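Long-range contacts in amino acid adenylation domain-containing protein (Bacillus stratosphericus LAMA 585, PDB 6ULY), which probably activates a keto acid as its acyl adenylate, serving as the adenylation domain of a nonribosomal depsipeptide synthetase module: residues Cys188-Ser192 with Ser334-Ser338; Arg194-Asn199 with Gly414-Met418. One frame throughout, in Å; residues are numbered along the deposited sequence.

How the contacts relate
The two contacts lie side by side, with centres about 8 Å apart. Contact 1 is buried throughout and reaches the bound keto acyl adenylate; contact 2 is only partly buried, and its rim opens to solvent at Arg194. Strand 188-192 runs straight into helix 193-207, so one continuous piece of chain supplies half of each contact, and the partners, 334-338 and 414-418, also meet each other: Ser337 OG lies 2.9 Å from Thr416 O, a probable hydrogen bond. Their chemistry differs. A histidine-to-carbonyl hydrogen bond holds contact 1, whereas contact 2 joins helix and loop through methyl groups, a proline ring and CH...O contacts.

Contact 1 (Cys188-Ser192 with Ser334-Ser338); sequences CVEHS and SEISS. With QA7 (5'-O-{(S)-hydroxy[(4-methyl-2-oxopentanoyl)oxy]phosphoryl}adenosine), chain C.
His191 supplies the polar link across this contact. Its NE2 donates to Ser334 O over a short 2.5 Å, almost straight at 174°, with the acceptor in the ring plane. Ser337 N, 3.2 Å from Ser334 O, binds this buried carbonyl too, closing the turn. ND1 is hydrogen-bonded to Ser195 OG, so the imidazole is held at both nitrogens and its rotation is fixed.

The apolar part belongs to Val189. With CG1 anti to the backbone N (chi1 176°), its two methyls divide the work: CG1 lies over the backbone at Glu335 CA (3.9 Å), while CG2 reaches Ser334 OG at 3.5 Å and the CG of Glu335, whose side chain crosses the valine at about a right angle.

Within the turn, Ser334 OG donates to Glu335 OE1 from above the carboxylate plane, and OE2 goes to Tyr421 OH. On the ligand side, Ser334 N donates to adenylate oxygen O29 at 2.9 Å.

The sequence Phe-Gly-Met-Ser-Glu ending at Glu335 corresponds in position to, and probably is, the A5 core motif of adenylation domains; here strand 188-192 backs that phosphate-binding turn, which runs into a G1 beta bulge at Ser337 and Ser338.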
ATOM      1  N   CYS A 188       2.970 -12.187   3.865  1.00 43.99           N
ATOM      2  CA  CYS A 188       3.275 -13.600   4.036  1.00 44.18           C
ATOM      3  C   CYS A 188       2.505 -14.132   5.241  1.00 43.61           C
ATOM      4  O   CYS A 188       2.991 -14.101   6.374  1.00 41.90           O
ATOM      5  CB  CYS A 188       4.767 -13.771   4.198  1.00 46.25           C
ATOM      6  SG  CYS A 188       5.394 -15.332   3.617  1.00 54.79           S
ATOM      7  N   VAL A 189       1.298 -14.632   4.984  1.00 41.28           N
ATOM      8  CA  VAL A 189       0.445 -15.136   6.053  1.00 39.70           C
ATOM      9  C   VAL A 189       1.025 -16.447   6.563  1.00 41.70           C
ATOM     10  O   VAL A 189       1.153 -17.420   5.811  1.00 38.81           O
ATOM     11  CB  VAL A 189      -0.998 -15.309   5.558  1.00 40.35           C
ATOM     12  CG1 VAL A 189      -1.886 -15.919   6.640  1.00 41.77           C
ATOM     13  CG2 VAL A 189      -1.559 -13.957   5.099  1.00 34.59           C
ATOM     14  N   GLU A 190       1.387 -16.477   7.844  1.00 40.13           N
ATOM     15  CA  GLU A 190       1.973 -17.657   8.469  1.00 38.55           C
ATOM     16  C   GLU A 190       0.923 -18.332   9.344  1.00 39.89           C
ATOM     17  O   GLU A 190       0.393 -17.716  10.272  1.00 42.80           O
ATOM     18  CB  GLU A 190       3.205 -17.280   9.294  1.00 41.28           C
ATOM     19  CG  GLU A 190       3.860 -18.462   9.998  1.00 40.85           C
ATOM     20  CD  GLU A 190       5.179 -18.105  10.659  1.00 45.12           C
ATOM     21  OE1 GLU A 190       6.028 -19.009  10.800  1.00 45.22           O
ATOM     22  OE2 GLU A 190       5.370 -16.926  11.035  1.00 49.00           O
ATOM     23  N   HIS A 191       0.629 -19.597   9.049  1.00 41.50           N
ATOM     24  CA  HIS A 191      -0.396 -20.348   9.753  1.00 40.31           C
ATOM     25  C   HIS A 191       0.220 -21.513  10.508  1.00 40.79           C
ATOM     26  O   HIS A 191       1.323 -21.971  10.202  1.00 47.63           O
ATOM     27  CB  HIS A 191      -1.463 -20.874   8.788  1.00 41.03           C
ATOM     28  CG  HIS A 191      -2.581 -19.910   8.544  1.00 41.41           C
ATOM     29  ND1 HIS A 191      -3.514 -19.597   9.508  1.00 40.58           N
ATOM     30  CD2 HIS A 191      -2.920 -19.196   7.446  1.00 40.31           C
ATOM     31  CE1 HIS A 191      -4.376 -18.724   9.018  1.00 39.18           C
ATOM     32  NE2 HIS A 191      -4.039 -18.466   7.767  1.00 41.13           N
ATOM     33  N   SER A 192      -0.520 -21.991  11.497  1.00 37.90           N
ATOM     34  CA  SER A 192      -0.141 -23.157  12.275  1.00 42.87           C
ATOM     35  C   SER A 192      -1.123 -24.289  12.004  1.00 36.15           C
ATOM     36  O   SER A 192      -2.194 -24.090  11.423  1.00 36.45           O
ATOM     37  CB  SER A 192      -0.113 -22.818  13.768  1.00 38.56           C
ATOM     38  OG  SER A 192      -1.435 -22.648  14.252  1.00 39.01           O
ATOM     39  N   SER A 334      -7.426 -15.339   3.845  1.00 40.85           N
ATOM     40  CA  SER A 334      -6.257 -16.170   4.103  1.00 38.46           C
ATOM     41  C   SER A 334      -5.804 -16.025   5.551  1.00 39.87           C
ATOM     42  O   SER A 334      -5.372 -17.003   6.173  1.00 38.64           O
ATOM     43  CB  SER A 334      -5.131 -15.803   3.138  1.00 34.46           C
ATOM     44  OG  SER A 334      -4.619 -14.520   3.437  1.00 55.69           O
ATOM     45  N   GLU A 335      -5.921 -14.814   6.113  1.00 38.38           N
ATOM     46  CA  GLU A 335      -5.466 -14.564   7.478  1.00 36.88           C
ATOM     47  C   GLU A 335      -6.285 -15.314   8.520  1.00 36.65           C
ATOM     48  O   GLU A 335      -5.826 -15.458   9.659  1.00 38.85           O
ATOM     49  CB  GLU A 335      -5.515 -13.066   7.797  1.00 38.58           C
ATOM     50  CG  GLU A 335      -4.500 -12.228   7.046  1.00 39.33           C
ATOM     51  CD  GLU A 335      -5.022 -11.710   5.722  1.00 38.00           C
ATOM     52  OE1 GLU A 335      -5.962 -12.318   5.162  1.00 41.10           O
ATOM     53  OE2 GLU A 335      -4.492 -10.689   5.242  1.00 38.92           O
ATOM     54  N   ILE A 336      -7.479 -15.788   8.164  1.00 40.77           N
ATOM     55  CA  ILE A 336      -8.335 -16.502   9.107  1.00 36.59           C
ATOM     56  C   ILE A 336      -8.629 -17.903   8.577  1.00 40.58           C
ATOM     57  O   ILE A 336      -9.652 -18.510   8.919  1.00 37.49           O
ATOM     58  CB  ILE A 336      -9.628 -15.710   9.381  1.00 38.65           C
ATOM     59  CG1 ILE A 336     -10.400 -15.461   8.084  1.00 39.37           C
ATOM     60  CG2 ILE A 336      -9.305 -14.364  10.052  1.00 40.24           C
ATOM     61  CD1 ILE A 336     -11.654 -14.637   8.267  1.00 33.10           C
ATOM     62  N   SER A 337      -7.727 -18.425   7.737  1.00 38.62           N
ATOM     63  CA  SER A 337      -7.739 -19.820   7.292  1.00 41.82           C
ATOM     64  C   SER A 337      -8.927 -20.153   6.390  1.00 39.61           C
ATOM     65  O   SER A 337      -9.416 -21.285   6.402  1.00 40.77           O
ATOM     66  CB  SER A 337      -7.715 -20.781   8.485  1.00 43.84           C
ATOM     67  OG  SER A 337      -6.539 -20.605   9.251  1.00 43.66           O
ATOM     68  N   SER A 338      -9.377 -19.180   5.595  1.00 36.61           N
ATOM     69  CA  SER A 338     -10.428 -19.349   4.591  1.00 41.80           C
ATOM     70  C   SER A 338     -11.783 -18.973   5.188  1.00 40.42           C
ATOM     71  O   SER A 338     -11.877 -17.993   5.935  1.00 38.90           O
ATOM     72  CB  SER A 338     -10.424 -20.772   3.992  1.00 36.78           C
ATOM     73  OG  SER A 338     -11.169 -21.717   4.745  1.00 41.27           O
TER
HETATM   74  C01 QA7 C 701     -14.741 -18.233   1.179  1.00 44.33           C
HETATM   75  C02 QA7 C 701     -13.360 -18.196   0.642  1.00 40.95           C
HETATM   76  C03 QA7 C 701     -12.539 -19.303   1.244  1.00 43.30           C
HETATM   77  C04 QA7 C 701     -12.899 -16.788   0.846  1.00 43.01           C
HETATM   78  C05 QA7 C 701     -11.486 -16.568   1.285  1.00 44.10           C
HETATM   79  C06 QA7 C 701     -10.626 -15.614   0.524  1.00 42.01           C
HETATM   80  C10 QA7 C 701     -10.081 -12.266   1.264  1.00 43.28           C
HETATM   81  C11 QA7 C 701     -10.814 -11.161   0.900  1.00 47.53           C
HETATM   82  C12 QA7 C 701     -11.736 -10.714   2.111  1.00 49.13           C
HETATM   83  C13 QA7 C 701     -12.693 -10.174   1.573  1.00 49.35           C
HETATM   84  C14 QA7 C 701     -12.871 -10.860   0.087  1.00 50.13           C
HETATM   85  C16 QA7 C 701     -13.955 -12.956   0.401  1.00 47.33           C
HETATM   86  C18 QA7 C 701     -15.999 -12.457   0.058  1.00 44.48           C
HETATM   87  C19 QA7 C 701     -17.376 -12.377  -0.128  1.00 39.75           C
HETATM   88  C21 QA7 C 701     -17.202 -10.191  -0.547  1.00 45.70           C
HETATM   89  C23 QA7 C 701     -15.285 -11.345  -0.085  1.00 44.86           C
HETATM   90  N15 QA7 C 701     -14.007 -11.690   0.123  1.00 45.42           N
HETATM   91  N17 QA7 C 701     -15.161 -13.443   0.367  1.00 46.52           N
HETATM   92  N20 QA7 C 701     -17.922 -11.246  -0.415  1.00 47.49           N
HETATM   93  N22 QA7 C 701     -15.927 -10.208  -0.395  1.00 47.65           N
HETATM   94  N24 QA7 C 701     -18.154 -13.529   0.026  1.00 43.04           N
HETATM   95  O07 QA7 C 701      -9.387 -15.273   0.934  1.00 48.97           O
HETATM   96  O09 QA7 C 701      -9.229 -12.682   0.264  1.00 48.93           O
HETATM   97  O25 QA7 C 701     -11.823 -11.510  -0.148  1.00 45.76           O
HETATM   98  O26 QA7 C 701     -12.533  -8.776   1.262  1.00 51.27           O
HETATM   99  O27 QA7 C 701     -11.096  -9.857   3.168  1.00 49.27           O
HETATM  100  O28 QA7 C 701      -7.807 -14.526  -0.704  1.00 59.20           O
HETATM  101  O29 QA7 C 701      -7.496 -13.854   1.403  1.00 42.14           O
HETATM  102  O30 QA7 C 701     -11.041 -15.170  -0.426  1.00 45.83           O
HETATM  103  O31 QA7 C 701     -11.098 -17.092   2.214  1.00 46.39           O
HETATM  104  P08 QA7 C 701      -8.492 -14.059   0.442  1.00 53.97           P

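Contact 2 (Arg194-Asn199 with Gly414-Met418); sequences RSVLAN and GPTTM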
ATOM      1  N   ARG A 194      -2.861 -25.609  14.253  1.00 42.90           N
ATOM      2  CA  ARG A 194      -4.024 -25.342  15.092  1.00 43.57           C
ATOM      3  C   ARG A 194      -5.002 -24.400  14.402  1.00 35.28           C
ATOM      4  O   ARG A 194      -6.213 -24.649  14.387  1.00 43.09           O
ATOM      5  CB  ARG A 194      -3.573 -24.758  16.434  1.00 45.67           C
ATOM      6  CG  ARG A 194      -4.678 -24.680  17.477  1.00 50.29           C
ATOM      7  CD  ARG A 194      -4.237 -23.947  18.736  1.00 52.54           C
ATOM      8  NE  ARG A 194      -3.082 -24.565  19.382  1.00 56.06           N
ATOM      9  CZ  ARG A 194      -3.140 -25.635  20.171  1.00 59.85           C
ATOM     10  NH1 ARG A 194      -4.302 -26.230  20.414  1.00 64.17           N
ATOM     11  NH2 ARG A 194      -2.030 -26.117  20.715  1.00 56.61           N
ATOM     12  N   SER A 195      -4.500 -23.302  13.831  1.00 39.51           N
ATOM     13  CA  SER A 195      -5.398 -22.333  13.207  1.00 40.43           C
ATOM     14  C   SER A 195      -6.076 -22.923  11.979  1.00 39.32           C
ATOM     15  O   SER A 195      -7.278 -22.721  11.768  1.00 40.70           O
ATOM     16  CB  SER A 195      -4.635 -21.057  12.848  1.00 35.88           C
ATOM     17  OG  SER A 195      -3.486 -21.323  12.061  1.00 39.88           O
ATOM     18  N   VAL A 196      -5.330 -23.663  11.159  1.00 40.01           N
ATOM     19  CA  VAL A 196      -5.927 -24.287   9.982  1.00 38.37           C
ATOM     20  C   VAL A 196      -6.957 -25.329  10.401  1.00 35.79           C
ATOM     21  O   VAL A 196      -8.110 -25.298   9.956  1.00 36.05           O
ATOM     22  CB  VAL A 196      -4.829 -24.893   9.090  1.00 38.68           C
ATOM     23  CG1 VAL A 196      -5.441 -25.685   7.961  1.00 44.83           C
ATOM     24  CG2 VAL A 196      -3.926 -23.781   8.551  1.00 39.48           C
ATOM     25  N   LEU A 197      -6.566 -26.250  11.286  1.00 36.48           N
ATOM     26  CA  LEU A 197      -7.484 -27.309  11.689  1.00 38.99           C
ATOM     27  C   LEU A 197      -8.720 -26.755  12.377  1.00 39.30           C
ATOM     28  O   LEU A 197      -9.803 -27.347  12.278  1.00 44.95           O
ATOM     29  CB  LEU A 197      -6.777 -28.299  12.609  1.00 43.63           C
ATOM     30  CG  LEU A 197      -5.833 -29.282  11.918  1.00 39.07           C
ATOM     31  CD1 LEU A 197      -5.067 -30.083  12.956  1.00 44.18           C
ATOM     32  CD2 LEU A 197      -6.604 -30.199  10.992  1.00 41.52           C
ATOM     33  N   ALA A 198      -8.584 -25.630  13.080  1.00 38.93           N
ATOM     34  CA  ALA A 198      -9.744 -25.012  13.709  1.00 42.01           C
ATOM     35  C   ALA A 198     -10.748 -24.553  12.662  1.00 38.25           C
ATOM     36  O   ALA A 198     -11.963 -24.700  12.846  1.00 35.55           O
ATOM     37  CB  ALA A 198      -9.305 -23.834  14.580  1.00 43.07           C
ATOM     38  N   ASN A 199     -10.260 -23.980  11.561  1.00 40.39           N
ATOM     39  CA  ASN A 199     -11.154 -23.626  10.465  1.00 41.81           C
ATOM     40  C   ASN A 199     -11.735 -24.872   9.812  1.00 37.18           C
ATOM     41  O   ASN A 199     -12.933 -24.923   9.506  1.00 37.91           O
ATOM     42  CB  ASN A 199     -10.409 -22.784   9.431  1.00 43.73           C
ATOM     43  CG  ASN A 199     -11.310 -22.314   8.312  1.00 37.75           C
ATOM     44  OD1 ASN A 199     -11.726 -23.099   7.461  1.00 44.20           O
ATOM     45  ND2 ASN A 199     -11.622 -21.028   8.309  1.00 34.73           N
ATOM     46  N   GLY A 414     -11.322 -15.544  16.873  1.00 30.98           N
ATOM     47  CA  GLY A 414     -11.443 -16.978  16.902  1.00 35.98           C
ATOM     48  C   GLY A 414     -10.116 -17.696  16.858  1.00 38.40           C
ATOM     49  O   GLY A 414      -9.040 -17.087  16.872  1.00 34.69           O
ATOM     50  N   PRO A 415     -10.174 -19.026  16.801  1.00 36.50           N
ATOM     51  CA  PRO A 415      -8.956 -19.841  16.801  1.00 39.36           C
ATOM     52  C   PRO A 415      -8.349 -20.088  15.431  1.00 38.48           C
ATOM     53  O   PRO A 415      -7.352 -20.813  15.349  1.00 40.02           O
ATOM     54  CB  PRO A 415      -9.456 -21.155  17.407  1.00 37.67           C
ATOM     55  CG  PRO A 415     -10.866 -21.263  16.898  1.00 36.44           C
ATOM     56  CD  PRO A 415     -11.394 -19.855  16.822  1.00 39.87           C
ATOM     57  N   THR A 416      -8.919 -19.526  14.367  1.00 38.70           N
ATOM     58  CA  THR A 416      -8.448 -19.770  13.010  1.00 35.56           C
ATOM     59  C   THR A 416      -7.490 -18.695  12.517  1.00 41.28           C
ATOM     60  O   THR A 416      -7.042 -18.761  11.368  1.00 36.74           O
ATOM     61  CB  THR A 416      -9.635 -19.863  12.044  1.00 37.56           C
ATOM     62  OG1 THR A 416     -10.187 -18.559  11.835  1.00 39.23           O
ATOM     63  CG2 THR A 416     -10.718 -20.774  12.595  1.00 38.22           C
ATOM     64  N   THR A 417      -7.168 -17.714  13.355  1.00 40.98           N
ATOM     65  CA  THR A 417      -6.365 -16.584  12.914  1.00 36.29           C
ATOM     66  C   THR A 417      -4.907 -16.994  12.734  1.00 38.31           C
ATOM     67  O   THR A 417      -4.367 -17.796  13.500  1.00 39.96           O
ATOM     68  CB  THR A 417      -6.474 -15.437  13.922  1.00 43.81           C
ATOM     69  OG1 THR A 417      -7.833 -14.983  13.986  1.00 45.38           O
ATOM     70  CG2 THR A 417      -5.589 -14.277  13.519  1.00 38.00           C
ATOM     71  N   MET A 418      -4.278 -16.437  11.702  1.00 38.09           N
ATOM     72  CA  MET A 418      -2.868 -16.675  11.435  1.00 38.57           C
ATOM     73  C   MET A 418      -2.008 -16.295  12.638  1.00 44.46           C
ATOM     74  O   MET A 418      -2.420 -15.536  13.519  1.00 39.68           O
ATOM     75  CB  MET A 418      -2.419 -15.849  10.229  1.00 40.23           C
ATOM     76  CG  MET A 418      -2.650 -14.355  10.419  1.00 41.11           C
ATOM     77  SD  MET A 418      -1.779 -13.315   9.231  1.00 37.59           S
ATOM     78  CE  MET A 418      -2.266 -11.694   9.804  1.00 48.26           C
TER
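Ala198 CB lies against the CB-CG side of the puckered Pro415 ring, 3.8 Å from Pro415 CG and nearly as close to Pro415 CB, with the CD side turned farther off. The carboxamide of Asn199 is a flat group of this contact: with CG anti to the backbone N (chi1 -176°) the amide reaches toward Ser338 and Ala339, leaving CB to pack on Thr416. Its ND2 donates to Ala339 O, with a weak second bond to Ile336 O.

Between the backbones the fit is close, with Ser195 and Thr416 only 4.0 Å apart at their CA atoms. Two CH...O contacts run in opposite directions here. Ser195 CA approaches Pro415 O at 3.3 Å, with an angle of 158° at the hydrogen, and Thr416 CA in turn approaches Ser195 O at 3.4 Å. Nothing stronger is exchanged: the contact has no conventional hydrogen bond across it. A little farther along, Ser195 CB comes within 3.3 Å of Thr417 O.

Thr416 inserts its methyl against the helix. CG2 reaches Asn199 N at 3.4 Å and also touches the CB of both Ala198 and Asn199, whereas OG1 turns off to Ile336 O. Ser195 OG likewise serves other partners, bonding to the N of Ser192, the N-cap residue of this helix, as well as to the His191 ring.

At the exposed rim, Arg194 NE forms a salt bridge with Asp171. Helix 193-207 thus rests on one side, through Ser195 and Ala198, against the loop that joins strand 408-413 to strand 420-421, while Val196, pointing away from that loop, packs on helix 224-237 and on strand 173-178.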